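Local coordinates for uncharacterized protein (Legionella pneumophila subsp. pneumophila, PDB 5L0L), which is of unknown function, the fragment studied carrying the HIT-related domain of a longer, probably membrane-bound Legionella protein, at residues P43-I51 and M139-G149; L85-L93 and M185-Y193. One frame throughout, in Å; residues are numbered along the deposited sequence.

Overall arrangement
Contacts 1 and 2 lie about 14 Å apart, centre to centre, and each is partly buried about 15 Å from the centre of the chain. Contact 1 joins two loops: 43-51 connects strand 35-41 to strand 51-58, and loop segment 139-149 follows strand 128-134 and precedes helix 176-194. Contact 2 crosses helices 73-92 and 176-194 beside the six-stranded antiparallel sheet. The bonds across contact 1 all involve backbone atoms, two of them meeting one tyrosine hydroxyl, whereas contact 2 is mainly apolar, with a lysine at its margin. The two interlock: Tyr90 OH makes a probable hydrogen bond to Tyr49 O (2.8 Å), and Phe186 packs on Tyr49. Both also touch the second subunit.

Contact 1: P43-I51 and M139-G149; sequences PTDCRGYRI and MEYIAGVPLRG
Tyr49 is the bump of this loop-to-loop joint in the HIT-related fold, its ring held between Leu147 and Ile142. Leu147 CD1 sits 3.8 Å from the centroid of the Tyr49 ring, almost on the ring normal (11° off it); on the opposite face Ile142 CD1 lies nearer the rim, and both are CH-pi contacts. Val145 CG1 packs against Tyr49 CE1 at 3.6 Å, adding a third wall. At the hollow's floor the hydroxyl is gripped twice: Tyr49 OH donates to Val145 O (2.6 Å), which lies in the ring plane, and accepts from Ile142 N (3.1 Å). Val145 and Ile142 are the ends of a type II beta turn, and these two bonds probably set how deep the ring sits. A second join is backbone to backbone, Gly48 N to Leu147 O at 2.8 Å, with Leu147 CD1 resting against Gly48 CA. Behind it, Asp45 is gripped side-on by Arg47 NE and NH2 and also bound by Arg50, while Arg47 NH2 reaches Asp157 O. Arg148, salt-bridged to Glu178, lays its extended chain past Cys46. There Cys46 SG, turned between its own N and carbonyl carbon (chi1 66°), meets Arg148 NH1 at 3.6 Å.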
ATOM      1  N   PRO A  43       6.054 -16.188   6.116  1.00 17.30           N
ATOM      2  CA  PRO A  43       6.423 -17.596   6.319  1.00 18.21           C
ATOM      3  C   PRO A  43       5.742 -18.576   5.381  1.00 18.87           C
ATOM      4  O   PRO A  43       6.248 -19.688   5.242  1.00 19.82           O
ATOM      5  CB  PRO A  43       5.984 -17.912   7.760  1.00 18.88           C
ATOM      6  CG  PRO A  43       5.256 -16.727   8.253  1.00 18.75           C
ATOM      7  CD  PRO A  43       5.409 -15.583   7.306  1.00 17.81           C
ATOM      8  N   THR A  44       4.649 -18.170   4.746  1.00 18.97           N
ATOM      9  CA  THR A  44       3.882 -19.087   3.884  1.00 19.43           C
ATOM     10  C   THR A  44       3.954 -18.831   2.388  1.00 18.05           C
ATOM     11  O   THR A  44       3.425 -19.634   1.631  1.00 18.35           O
ATOM     12  CB  THR A  44       2.405 -19.128   4.313  1.00 21.01           C
ATOM     13  OG1 THR A  44       1.798 -17.846   4.136  1.00 21.80           O
ATOM     14  CG2 THR A  44       2.301 -19.537   5.745  1.00 22.39           C
ATOM     15  N   ASP A  45       4.629 -17.766   1.955  1.00 16.46           N
ATOM     16  CA  ASP A  45       4.704 -17.442   0.553  1.00 15.62           C
ATOM     17  C   ASP A  45       6.019 -16.712   0.271  1.00 14.68           C
ATOM     18  O   ASP A  45       6.202 -15.577   0.696  1.00 14.30           O
ATOM     19  CB  ASP A  45       3.507 -16.561   0.163  1.00 15.65           C
ATOM     20  CG  ASP A  45       3.379 -16.376  -1.348  1.00 15.54           C
ATOM     21  OD1 ASP A  45       4.058 -17.084  -2.140  1.00 15.35           O
ATOM     22  OD2 ASP A  45       2.565 -15.513  -1.745  1.00 15.64           O
ATOM     23  N   CYS A  46       6.907 -17.383  -0.474  1.00 14.16           N
ATOM     24  CA  CYS A  46       8.208 -16.833  -0.838  1.00 13.66           C
ATOM     25  C   CYS A  46       8.197 -16.030  -2.105  1.00 13.24           C
ATOM     26  O   CYS A  46       9.191 -15.360  -2.409  1.00 13.11           O
ATOM     27  CB  CYS A  46       9.258 -17.952  -0.978  1.00 13.87           C
ATOM     28  SG  CYS A  46       9.008 -19.122  -2.318  1.00 14.20           S
ATOM     29  N   ARG A  47       7.086 -16.052  -2.854  1.00 13.07           N
ATOM     30  CA  ARG A  47       7.044 -15.322  -4.125  1.00 12.89           C
ATOM     31  C   ARG A  47       7.305 -13.822  -3.917  1.00 12.62           C
ATOM     32  O   ARG A  47       6.764 -13.203  -2.981  1.00 12.49           O
ATOM     33  CB  ARG A  47       5.707 -15.477  -4.825  1.00 13.15           C
ATOM     34  CG  ARG A  47       5.366 -16.928  -5.180  1.00 13.42           C
ATOM     35  CD  ARG A  47       3.992 -17.042  -5.790  1.00 13.81           C
ATOM     36  NE  ARG A  47       2.996 -16.508  -4.863  1.00 13.93           N
ATOM     37  CZ  ARG A  47       1.899 -15.833  -5.200  1.00 14.23           C
ATOM     38  NH1 ARG A  47       1.564 -15.634  -6.467  1.00 14.51           N
ATOM     39  NH2 ARG A  47       1.115 -15.385  -4.252  1.00 14.36           N
ATOM     40  N   GLY A  48       8.116 -13.255  -4.801  1.00 12.55           N
ATOM     41  CA  GLY A  48       8.463 -11.847  -4.757  1.00 12.61           C
ATOM     42  C   GLY A  48       9.255 -11.418  -3.514  1.00 12.49           C
ATOM     43  O   GLY A  48       9.342 -10.225  -3.230  1.00 12.59           O
ATOM     44  N   TYR A  49       9.833 -12.379  -2.805  1.00 12.39           N
ATOM     45  CA  TYR A  49      10.455 -12.147  -1.502  1.00 12.35           C
ATOM     46  C   TYR A  49       9.513 -11.361  -0.577  1.00 12.28           C
ATOM     47  O   TYR A  49       9.922 -10.393   0.046  1.00 12.35           O
ATOM     48  CB  TYR A  49      11.817 -11.419  -1.660  1.00 12.57           C
ATOM     49  CG  TYR A  49      12.796 -11.957  -2.690  1.00 12.78           C
ATOM     50  CD1 TYR A  49      12.854 -13.318  -3.030  1.00 12.74           C
ATOM     51  CD2 TYR A  49      13.676 -11.107  -3.321  1.00 13.15           C
ATOM     52  CE1 TYR A  49      13.761 -13.779  -3.969  1.00 12.99           C
ATOM     53  CE2 TYR A  49      14.627 -11.565  -4.223  1.00 13.46           C
ATOM     54  CZ  TYR A  49      14.666 -12.891  -4.558  1.00 13.36           C
ATOM     55  OH  TYR A  49      15.551 -13.335  -5.481  1.00 13.71           O
ATOM     56  N   ARG A  50       8.232 -11.765  -0.520  1.00 12.24           N
ATOM     57  CA  ARG A  50       7.238 -11.045   0.278  1.00 12.28           C
ATOM     58  C   ARG A  50       7.694 -10.839   1.716  1.00 12.28           C
ATOM     59  O   ARG A  50       8.172 -11.808   2.361  1.00 12.31           O
ATOM     60  CB  ARG A  50       5.926 -11.815   0.328  1.00 12.39           C
ATOM     61  CG  ARG A  50       5.002 -11.627  -0.829  1.00 12.54           C
ATOM     62  CD  ARG A  50       3.810 -12.582  -0.696  1.00 12.79           C
ATOM     63  NE  ARG A  50       2.865 -12.136   0.313  1.00 13.00           N
ATOM     64  CZ  ARG A  50       1.602 -12.585   0.425  1.00 13.42           C
ATOM     65  NH1 ARG A  50       1.148 -13.576  -0.339  1.00 13.66           N
ATOM     66  NH2 ARG A  50       0.801 -12.042   1.338  1.00 13.68           N
ATOM     67  N   ILE A  51       7.500  -9.620   2.225  1.00 12.36           N
ATOM     68  CA  ILE A  51       7.603  -9.337   3.653  1.00 12.52           C
ATOM     69  C   ILE A  51       6.252  -8.899   4.213  1.00 12.81           C
ATOM     70  O   ILE A  51       5.354  -8.492   3.472  1.00 12.83           O
ATOM     71  CB  ILE A  51       8.658  -8.266   3.979  1.00 12.57           C
ATOM     72  CG1 ILE A  51       8.312  -6.945   3.305  1.00 12.66           C
ATOM     73  CG2 ILE A  51      10.054  -8.789   3.636  1.00 12.58           C
ATOM     74  CD1 ILE A  51       9.147  -5.772   3.764  1.00 12.91           C
HETATM   75  N   MSE A 139      14.818 -14.978 -12.364  0.70 16.91           N
HETATM   76  CA  MSE A 139      16.125 -14.452 -11.970  0.70 17.28           C
HETATM   77  C   MSE A 139      16.336 -14.604 -10.471  0.70 16.68           C
HETATM   78  O   MSE A 139      15.445 -14.284  -9.683  0.70 16.18           O
HETATM   79  CB  MSE A 139      16.201 -12.994 -12.413  0.70 18.08           C
HETATM   80  CG  MSE A 139      17.348 -12.191 -11.831  0.70 19.02           C
HETATM   81 SE   MSE A 139      19.045 -12.769 -12.610  0.70 20.99          SE
HETATM   82  CE  MSE A 139      19.738 -11.037 -13.259  0.70 21.72           C
ATOM     83  N   GLU A 140      17.525 -15.076 -10.081  1.00 16.47           N
ATOM     84  CA  GLU A 140      17.902 -15.155  -8.657  1.00 16.23           C
ATOM     85  C   GLU A 140      18.542 -13.842  -8.235  1.00 16.08           C
ATOM     86  O   GLU A 140      19.771 -13.723  -8.183  1.00 16.16           O
ATOM     87  CB  GLU A 140      18.785 -16.397  -8.407  1.00 16.44           C
ATOM     88  CG  GLU A 140      18.022 -17.679  -8.832  1.00 16.49           C
ATOM     89  CD  GLU A 140      18.680 -18.982  -8.369  1.00 16.79           C
ATOM     90  OE1 GLU A 140      19.895 -18.994  -8.107  1.00 16.90           O
ATOM     91  OE2 GLU A 140      17.950 -20.004  -8.286  1.00 16.92           O
ATOM     92  N   TYR A 141      17.694 -12.867  -7.919  1.00 15.76           N
ATOM     93  CA  TYR A 141      18.144 -11.541  -7.476  1.00 15.86           C
ATOM     94  C   TYR A 141      18.960 -11.672  -6.181  1.00 15.87           C
ATOM     95  O   TYR A 141      19.917 -10.904  -5.946  1.00 16.21           O
ATOM     96  CB  TYR A 141      16.974 -10.562  -7.316  1.00 15.71           C
ATOM     97  CG  TYR A 141      16.318 -10.166  -8.611  1.00 15.80           C
ATOM     98  CD1 TYR A 141      15.269 -10.906  -9.145  1.00 15.62           C
ATOM     99  CD2 TYR A 141      16.726  -9.029  -9.303  1.00 16.13           C
ATOM    100  CE1 TYR A 141      14.654 -10.531 -10.338  1.00 15.76           C
ATOM    101  CE2 TYR A 141      16.129  -8.662 -10.515  1.00 16.26           C
ATOM    102  CZ  TYR A 141      15.099  -9.411 -11.028  1.00 16.06           C
ATOM    103  OH  TYR A 141      14.518  -9.030 -12.216  1.00 16.25           O
ATOM    104  N   ILE A 142      18.594 -12.646  -5.360  1.00 15.45           N
ATOM    105  CA  ILE A 142      19.419 -13.129  -4.254  1.00 15.47           C
ATOM    106  C   ILE A 142      19.890 -14.516  -4.680  1.00 15.58           C
ATOM    107  O   ILE A 142      19.065 -15.344  -5.071  1.00 15.30           O
ATOM    108  CB  ILE A 142      18.590 -13.180  -2.979  1.00 15.14           C
ATOM    109  CG1 ILE A 142      18.176 -11.755  -2.579  1.00 15.06           C
ATOM    110  CG2 ILE A 142      19.343 -13.870  -1.877  1.00 15.26           C
ATOM    111  CD1 ILE A 142      17.163 -11.692  -1.456  1.00 14.84           C
ATOM    112  N   ALA A 143      21.215 -14.742  -4.675  1.00 15.90           N
ATOM    113  CA  ALA A 143      21.779 -15.997  -5.184  1.00 16.09           C
ATOM    114  C   ALA A 143      21.123 -17.231  -4.562  1.00 15.87           C
ATOM    115  O   ALA A 143      20.983 -17.344  -3.336  1.00 15.80           O
ATOM    116  CB  ALA A 143      23.310 -16.041  -5.026  1.00 16.63           C
ATOM    117  N   GLY A 144      20.653 -18.121  -5.432  1.00 15.83           N
ATOM    118  CA  GLY A 144      20.008 -19.383  -5.035  1.00 15.74           C
ATOM    119  C   GLY A 144      18.502 -19.238  -4.827  1.00 15.45           C
ATOM    120  O   GLY A 144      17.820 -20.226  -4.527  1.00 15.41           O
ATOM    121  N   VAL A 145      17.954 -18.026  -4.987  1.00 15.18           N
ATOM    122  CA  VAL A 145      16.527 -17.820  -4.673  1.00 14.96           C
ATOM    123  C   VAL A 145      15.856 -17.097  -5.855  1.00 14.85           C
ATOM    124  O   VAL A 145      15.950 -15.883  -5.974  1.00 14.62           O
ATOM    125  CB  VAL A 145      16.326 -17.002  -3.380  1.00 14.84           C
ATOM    126  CG1 VAL A 145      14.855 -17.059  -2.955  1.00 14.71           C
ATOM    127  CG2 VAL A 145      17.256 -17.431  -2.240  1.00 15.05           C
ATOM    128  N   PRO A 146      15.146 -17.837  -6.713  1.00 14.99           N
ATOM    129  CA  PRO A 146      14.417 -17.183  -7.805  1.00 15.00           C
ATOM    130  C   PRO A 146      13.347 -16.265  -7.207  1.00 14.64           C
ATOM    131  O   PRO A 146      12.763 -16.597  -6.175  1.00 14.44           O
ATOM    132  CB  PRO A 146      13.728 -18.341  -8.550  1.00 15.30           C
ATOM    133  CG  PRO A 146      14.312 -19.569  -7.991  1.00 15.52           C
ATOM    134  CD  PRO A 146      14.976 -19.296  -6.705  1.00 15.32           C
ATOM    135  N   LEU A 147      13.127 -15.139  -7.847  1.00 14.58           N
ATOM    136  CA  LEU A 147      12.135 -14.195  -7.378  1.00 14.41           C
ATOM    137  C   LEU A 147      10.741 -14.816  -7.288  1.00 14.48           C
ATOM    138  O   LEU A 147      10.064 -14.675  -6.274  1.00 14.33           O
ATOM    139  CB  LEU A 147      12.109 -12.967  -8.300  1.00 14.41           C
ATOM    140  CG  LEU A 147      11.127 -11.848  -7.869  1.00 14.24           C
ATOM    141  CD1 LEU A 147      11.595 -11.206  -6.568  1.00 14.16           C
ATOM    142  CD2 LEU A 147      10.983 -10.813  -8.990  1.00 14.37           C
ATOM    143  N   ARG A 148      10.349 -15.525  -8.351  1.00 14.77           N
ATOM    144  CA  ARG A 148       9.018 -16.089  -8.506  1.00 15.07           C
ATOM    145  C   ARG A 148       7.954 -14.992  -8.584  1.00 14.89           C
ATOM    146  O   ARG A 148       8.276 -13.797  -8.640  1.00 14.75           O
ATOM    147  CB  ARG A 148       8.709 -17.116  -7.393  1.00 15.42           C
ATOM    148  CG  ARG A 148       9.742 -18.238  -7.324  1.00 15.85           C
ATOM    149  CD  ARG A 148       9.581 -18.918  -5.982  1.00 16.13           C
ATOM    150  NE  ARG A 148      10.403 -20.087  -5.879  1.00 16.53           N
ATOM    151  CZ  ARG A 148      11.501 -20.232  -5.136  1.00 16.46           C
ATOM    152  NH1 ARG A 148      12.005 -19.273  -4.371  1.00 16.26           N
ATOM    153  NH2 ARG A 148      12.125 -21.392  -5.213  1.00 16.76           N
ATOM    154  N   GLY A 149       6.685 -15.376  -8.630  1.00 14.94           N
ATOM    155  CA  GLY A 149       5.607 -14.422  -8.856  1.00 14.96           C
ATOM    156  C   GLY A 149       5.355 -14.277 -10.354  1.00 15.23           C
ATOM    157  O   GLY A 149       6.100 -14.822 -11.179  1.00 15.21           O
TER
HETATM  158  O   HOH W   1      11.186 -16.589  -3.916  1.00 13.50           O

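Contact 2: L85-L93 and M185-Y193; sequences LMTQVYEKL and MFKLKLAEY
Tyr193 OH is hydrogen-bonded to water 2 at 2.6 Å, and the same water donates to Gln88 OE1, linking the two helices. Beside this bridge Gln88 CB lies over the centre of the Tyr193 ring, 3.8 Å from its centroid, while Leu85 CD1 meets the ring's edge at Tyr193 CD2. In the modelled conformer of Lys92, NZ donates to Lys189 O at 2.7 Å, and the same oxygen also takes the helical bond from Tyr193 N. That conformer also makes a long salt bridge to Glu192 OE1, itself paired with Lys189 NZ. Where the backbones come closest, Val89 straddles Phe186 and Leu190: CG1, anti to its own N (chi1 172°), touches Phe186 CD2 at 3.8 Å, and CG2 faces Leu190 CA. Phe186 turns its edge to the face of Tyr90 in a T-shaped pair, centroids 5.3 Å apart and planes at 75°. Met86 packs on strand 51-58, and Leu190 on strands 25-31 and 207-211. The axes of 85-92 and 185-193 approach to 9.4 Å, with 113° between their N-to-C directions: steeply crossed helix-helix packing, here beside the antiparallel sheet of the HIT-related fold.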
ATOM      1  N   LEU A  85      10.843   3.066   4.322  1.00 16.66           N
ATOM      2  CA  LEU A  85      12.211   2.553   4.564  1.00 16.77           C
ATOM      3  C   LEU A  85      12.441   1.239   3.792  1.00 16.39           C
ATOM      4  O   LEU A  85      13.394   1.108   3.037  1.00 16.24           O
ATOM      5  CB  LEU A  85      12.440   2.319   6.067  1.00 17.01           C
ATOM      6  CG  LEU A  85      13.701   1.541   6.466  1.00 17.24           C
ATOM      7  CD1 LEU A  85      14.922   2.244   5.949  1.00 17.68           C
ATOM      8  CD2 LEU A  85      13.788   1.347   7.981  1.00 17.60           C
HETATM    9  N   MSE A  86      11.534   0.278   3.978  1.00 16.05           N
HETATM   10  CA  MSE A  86      11.716  -1.036   3.364  1.00 15.80           C
HETATM   11  C   MSE A  86      11.686  -1.006   1.864  1.00 15.69           C
HETATM   12  O   MSE A  86      12.309  -1.861   1.235  1.00 15.44           O
HETATM   13  CB  MSE A  86      10.748  -2.097   3.893  1.00 15.69           C
HETATM   14  CG  MSE A  86      10.897  -2.392   5.372  1.00 16.02           C
HETATM   15 SE   MSE A  86      12.727  -2.918   5.886  1.00 16.83          SE
HETATM   16  CE  MSE A  86      12.949  -4.408   4.657  1.00 16.43           C
ATOM     17  N   THR A  87      10.969  -0.053   1.243  1.00 15.68           N
ATOM     18  CA  THR A  87      11.030   0.045  -0.218  1.00 15.89           C
ATOM     19  C   THR A  87      12.471   0.149  -0.773  1.00 16.39           C
ATOM     20  O   THR A  87      12.753  -0.352  -1.867  1.00 16.18           O
ATOM     21  CB  THR A  87      10.238   1.225  -0.810  1.00 15.97           C
ATOM     22  OG1 THR A  87      10.828   2.469  -0.395  1.00 16.36           O
ATOM     23  CG2 THR A  87       8.736   1.157  -0.421  1.00 15.75           C
ATOM     24  N   GLN A  88      13.372   0.760   0.006  1.00 16.90           N
ATOM     25  CA  GLN A  88      14.748   0.943  -0.437  1.00 17.50           C
ATOM     26  C   GLN A  88      15.546  -0.357  -0.486  1.00 17.40           C
ATOM     27  O   GLN A  88      16.478  -0.468  -1.290  1.00 17.58           O
ATOM     28  CB  GLN A  88      15.443   2.023   0.398  1.00 18.36           C
ATOM     29  CG  GLN A  88      14.689   3.374   0.341  1.00 18.93           C
ATOM     30  CD  GLN A  88      14.438   3.851  -1.074  1.00 19.48           C
ATOM     31  OE1 GLN A  88      15.380   4.225  -1.795  1.00 20.44           O
ATOM     32  NE2 GLN A  88      13.175   3.797  -1.514  1.00 19.61           N
ATOM     33  N   VAL A  89      15.177  -1.340   0.333  1.00 16.99           N
ATOM     34  CA  VAL A  89      15.807  -2.646   0.252  1.00 16.97           C
ATOM     35  C   VAL A  89      15.450  -3.323  -1.089  1.00 16.77           C
ATOM     36  O   VAL A  89      16.325  -3.836  -1.775  1.00 16.68           O
ATOM     37  CB  VAL A  89      15.441  -3.531   1.443  1.00 16.99           C
ATOM     38  CG1 VAL A  89      15.949  -4.930   1.223  1.00 17.12           C
ATOM     39  CG2 VAL A  89      15.984  -2.923   2.726  1.00 17.26           C
ATOM     40  N   TYR A  90      14.164  -3.290  -1.486  1.00 16.36           N
ATOM     41  CA  TYR A  90      13.770  -3.835  -2.777  1.00 16.47           C
ATOM     42  C   TYR A  90      14.482  -3.115  -3.930  1.00 17.67           C
ATOM     43  O   TYR A  90      14.977  -3.747  -4.874  1.00 17.73           O
ATOM     44  CB  TYR A  90      12.238  -3.796  -2.950  1.00 15.68           C
ATOM     45  CG  TYR A  90      11.570  -4.810  -2.079  1.00 15.03           C
ATOM     46  CD1 TYR A  90      11.404  -6.125  -2.517  1.00 14.84           C
ATOM     47  CD2 TYR A  90      11.192  -4.491  -0.791  1.00 14.61           C
ATOM     48  CE1 TYR A  90      10.811  -7.071  -1.718  1.00 14.52           C
ATOM     49  CE2 TYR A  90      10.626  -5.429   0.036  1.00 14.34           C
ATOM     50  CZ  TYR A  90      10.429  -6.718  -0.420  1.00 14.32           C
ATOM     51  OH  TYR A  90       9.857  -7.648   0.414  1.00 14.04           O
ATOM     52  N   GLU A  91      14.557  -1.789  -3.832  1.00 19.19           N
ATOM     53  CA  GLU A  91      15.242  -0.969  -4.845  1.00 21.02           C
ATOM     54  C   GLU A  91      16.713  -1.393  -4.982  1.00 20.86           C
ATOM     55  O   GLU A  91      17.193  -1.585  -6.101  1.00 21.04           O
ATOM     56  CB  GLU A  91      15.148   0.532  -4.488  1.00 23.58           C
ATOM     57  CG  GLU A  91      15.614   1.484  -5.581  1.00 26.72           C
ATOM     58  CD  GLU A  91      14.573   1.726  -6.675  1.00 29.97           C
ATOM     59  OE1 GLU A  91      15.029   1.978  -7.830  1.00 34.53           O
ATOM     60  OE2 GLU A  91      13.320   1.719  -6.392  1.00 32.13           O
ATOM     61  N   LYS A  92      17.407  -1.573  -3.862  0.50 20.23           N
ATOM     62  CA  LYS A  92      18.821  -1.995  -3.877  0.50 20.31           C
ATOM     63  C   LYS A  92      19.065  -3.423  -4.374  0.50 20.09           C
ATOM     64  O   LYS A  92      20.197  -3.801  -4.664  0.50 20.25           O
ATOM     65  CB  LYS A  92      19.390  -1.922  -2.478  0.50 20.25           C
ATOM     66  CG  LYS A  92      19.721  -0.536  -2.007  0.50 20.45           C
ATOM     67  CD  LYS A  92      19.953  -0.605  -0.523  0.50 20.46           C
ATOM     68  CE  LYS A  92      21.312  -1.193  -0.206  0.50 20.71           C
ATOM     69  NZ  LYS A  92      21.497  -1.214   1.241  0.50 20.60           N
ATOM     70  N   LEU A  93      18.024  -4.236  -4.358  1.00 19.54           N
ATOM     71  CA  LEU A  93      18.027  -5.560  -4.993  1.00 19.38           C
ATOM     72  C   LEU A  93      17.717  -5.543  -6.489  1.00 19.20           C
ATOM     73  O   LEU A  93      17.876  -6.566  -7.148  1.00 19.46           O
ATOM     74  CB  LEU A  93      17.069  -6.509  -4.272  1.00 19.16           C
ATOM     75  CG  LEU A  93      17.445  -6.887  -2.854  1.00 19.26           C
ATOM     76  CD1 LEU A  93      16.265  -7.521  -2.150  1.00 19.21           C
ATOM     77  CD2 LEU A  93      18.677  -7.821  -2.858  1.00 19.76           C
HETATM   78  N   MSE A 185      20.292 -11.738   3.307  1.00 15.19           N
HETATM   79  CA  MSE A 185      20.485 -10.610   2.389  1.00 15.37           C
HETATM   80  C   MSE A 185      19.595  -9.441   2.730  1.00 14.98           C
HETATM   81  O   MSE A 185      20.029  -8.294   2.620  1.00 15.06           O
HETATM   82  CB  MSE A 185      20.330 -11.049   0.936  1.00 15.90           C
HETATM   83  CG  MSE A 185      20.778 -10.009  -0.073  1.00 16.74           C
HETATM   84 SE   MSE A 185      22.675  -9.506   0.126  0.75 18.27          SE
HETATM   85  CE  MSE A 185      23.521 -10.958  -0.724  1.00 19.03           C
ATOM     86  N   PHE A 186      18.340  -9.702   3.133  1.00 14.53           N
ATOM     87  CA  PHE A 186      17.470  -8.601   3.581  1.00 14.39           C
ATOM     88  C   PHE A 186      18.091  -7.876   4.780  1.00 14.49           C
ATOM     89  O   PHE A 186      18.124  -6.644   4.807  1.00 14.45           O
ATOM     90  CB  PHE A 186      16.059  -9.063   3.894  1.00 14.25           C
ATOM     91  CG  PHE A 186      15.116  -8.955   2.716  1.00 14.23           C
ATOM     92  CD1 PHE A 186      15.234  -9.817   1.645  1.00 14.23           C
ATOM     93  CD2 PHE A 186      14.125  -7.985   2.675  1.00 14.42           C
ATOM     94  CE1 PHE A 186      14.387  -9.724   0.542  1.00 14.43           C
ATOM     95  CE2 PHE A 186      13.256  -7.896   1.578  1.00 14.71           C
ATOM     96  CZ  PHE A 186      13.386  -8.772   0.516  1.00 14.71           C
ATOM     97  N   LYS A 187      18.605  -8.646   5.742  1.00 14.71           N
ATOM     98  CA  LYS A 187      19.256  -8.035   6.917  1.00 15.12           C
ATOM     99  C   LYS A 187      20.463  -7.173   6.526  1.00 15.33           C
ATOM    100  O   LYS A 187      20.596  -6.046   6.980  1.00 15.39           O
ATOM    101  CB  LYS A 187      19.688  -9.098   7.921  1.00 15.58           C
ATOM    102  CG  LYS A 187      18.547  -9.754   8.652  1.00 15.83           C
ATOM    103  CD  LYS A 187      19.033 -10.881   9.520  1.00 16.47           C
ATOM    104  CE  LYS A 187      17.889 -11.640  10.178  1.00 16.86           C
ATOM    105  NZ  LYS A 187      18.377 -12.790  10.984  1.00 17.67           N
ATOM    106  N   LEU A 188      21.311  -7.702   5.660  1.00 15.50           N
ATOM    107  CA  LEU A 188      22.485  -6.980   5.217  1.00 16.04           C
ATOM    108  C   LEU A 188      22.132  -5.710   4.452  1.00 16.27           C
ATOM    109  O   LEU A 188      22.696  -4.643   4.730  1.00 16.32           O
ATOM    110  CB  LEU A 188      23.420  -7.873   4.403  1.00 16.29           C
ATOM    111  CG  LEU A 188      24.702  -7.185   3.915  1.00 16.92           C
ATOM    112  CD1 LEU A 188      25.512  -6.647   5.078  1.00 17.38           C
ATOM    113  CD2 LEU A 188      25.532  -8.153   3.080  1.00 17.37           C
ATOM    114  N   LYS A 189      21.200  -5.806   3.498  1.00 16.40           N
ATOM    115  CA  LYS A 189      20.844  -4.635   2.714  1.00 17.15           C
ATOM    116  C   LYS A 189      20.203  -3.565   3.614  1.00 16.82           C
ATOM    117  O   LYS A 189      20.464  -2.385   3.446  1.00 16.89           O
ATOM    118  CB  LYS A 189      19.927  -4.990   1.533  1.00 17.92           C
ATOM    119  CG  LYS A 189      20.584  -5.828   0.440  1.00 19.16           C
ATOM    120  CD  LYS A 189      21.805  -5.184  -0.141  1.00 21.02           C
ATOM    121  CE  LYS A 189      22.390  -5.898  -1.360  1.00 22.55           C
ATOM    122  NZ  LYS A 189      23.748  -5.291  -1.539  1.00 24.09           N
ATOM    123  N   LEU A 190      19.400  -3.982   4.576  1.00 16.53           N
ATOM    124  CA  LEU A 190      18.802  -3.037   5.511  1.00 16.73           C
ATOM    125  C   LEU A 190      19.860  -2.385   6.391  1.00 17.15           C
ATOM    126  O   LEU A 190      19.862  -1.151   6.573  1.00 17.33           O
ATOM    127  CB  LEU A 190      17.741  -3.730   6.356  1.00 16.62           C
ATOM    128  CG  LEU A 190      17.043  -2.865   7.415  1.00 16.85           C
ATOM    129  CD1 LEU A 190      16.394  -1.643   6.813  1.00 17.04           C
ATOM    130  CD2 LEU A 190      16.060  -3.727   8.186  1.00 17.01           C
ATOM    131  N   ALA A 191      20.777  -3.208   6.909  1.00 17.43           N
ATOM    132  CA  ALA A 191      21.839  -2.688   7.782  1.00 18.12           C
ATOM    133  C   ALA A 191      22.712  -1.709   7.002  1.00 18.69           C
ATOM    134  O   ALA A 191      23.073  -0.647   7.542  1.00 19.17           O
ATOM    135  CB  ALA A 191      22.661  -3.808   8.393  1.00 18.38           C
ATOM    136  N   GLU A 192      23.019  -2.027   5.742  1.00 19.01           N
ATOM    137  CA  GLU A 192      23.784  -1.096   4.894  1.00 19.99           C
ATOM    138  C   GLU A 192      23.033   0.211   4.690  1.00 20.16           C
ATOM    139  O   GLU A 192      23.605   1.313   4.765  1.00 20.53           O
ATOM    140  CB  GLU A 192      24.114  -1.717   3.545  1.00 20.48           C
ATOM    141  CG  GLU A 192      25.199  -2.778   3.644  1.00 21.13           C
ATOM    142  CD  GLU A 192      25.368  -3.639   2.415  1.00 21.80           C
ATOM    143  OE1 GLU A 192      24.528  -3.629   1.507  1.00 22.48           O
ATOM    144  OE2 GLU A 192      26.365  -4.382   2.355  1.00 22.71           O
ATOM    145  N   TYR A 193      21.753   0.076   4.400  1.00 20.11           N
ATOM    146  CA  TYR A 193      20.935   1.257   4.108  1.00 20.75           C
ATOM    147  C   TYR A 193      20.871   2.196   5.298  1.00 21.56           C
ATOM    148  O   TYR A 193      20.941   3.430   5.133  1.00 21.79           O
ATOM    149  CB  TYR A 193      19.514   0.897   3.630  1.00 20.41           C
ATOM    150  CG  TYR A 193      18.805   2.144   3.134  1.00 20.90           C
ATOM    151  CD1 TYR A 193      19.185   2.752   1.933  1.00 21.71           C
ATOM    152  CD2 TYR A 193      17.848   2.782   3.911  1.00 20.96           C
ATOM    153  CE1 TYR A 193      18.581   3.922   1.488  1.00 22.40           C
ATOM    154  CE2 TYR A 193      17.244   3.950   3.478  1.00 21.53           C
ATOM    155  CZ  TYR A 193      17.595   4.515   2.275  1.00 22.26           C
ATOM    156  OH  TYR A 193      16.986   5.698   1.850  1.00 23.17           O
TER
HETATM  157  O   HOH W   2      17.413   5.942  -0.751  1.00 30.42           O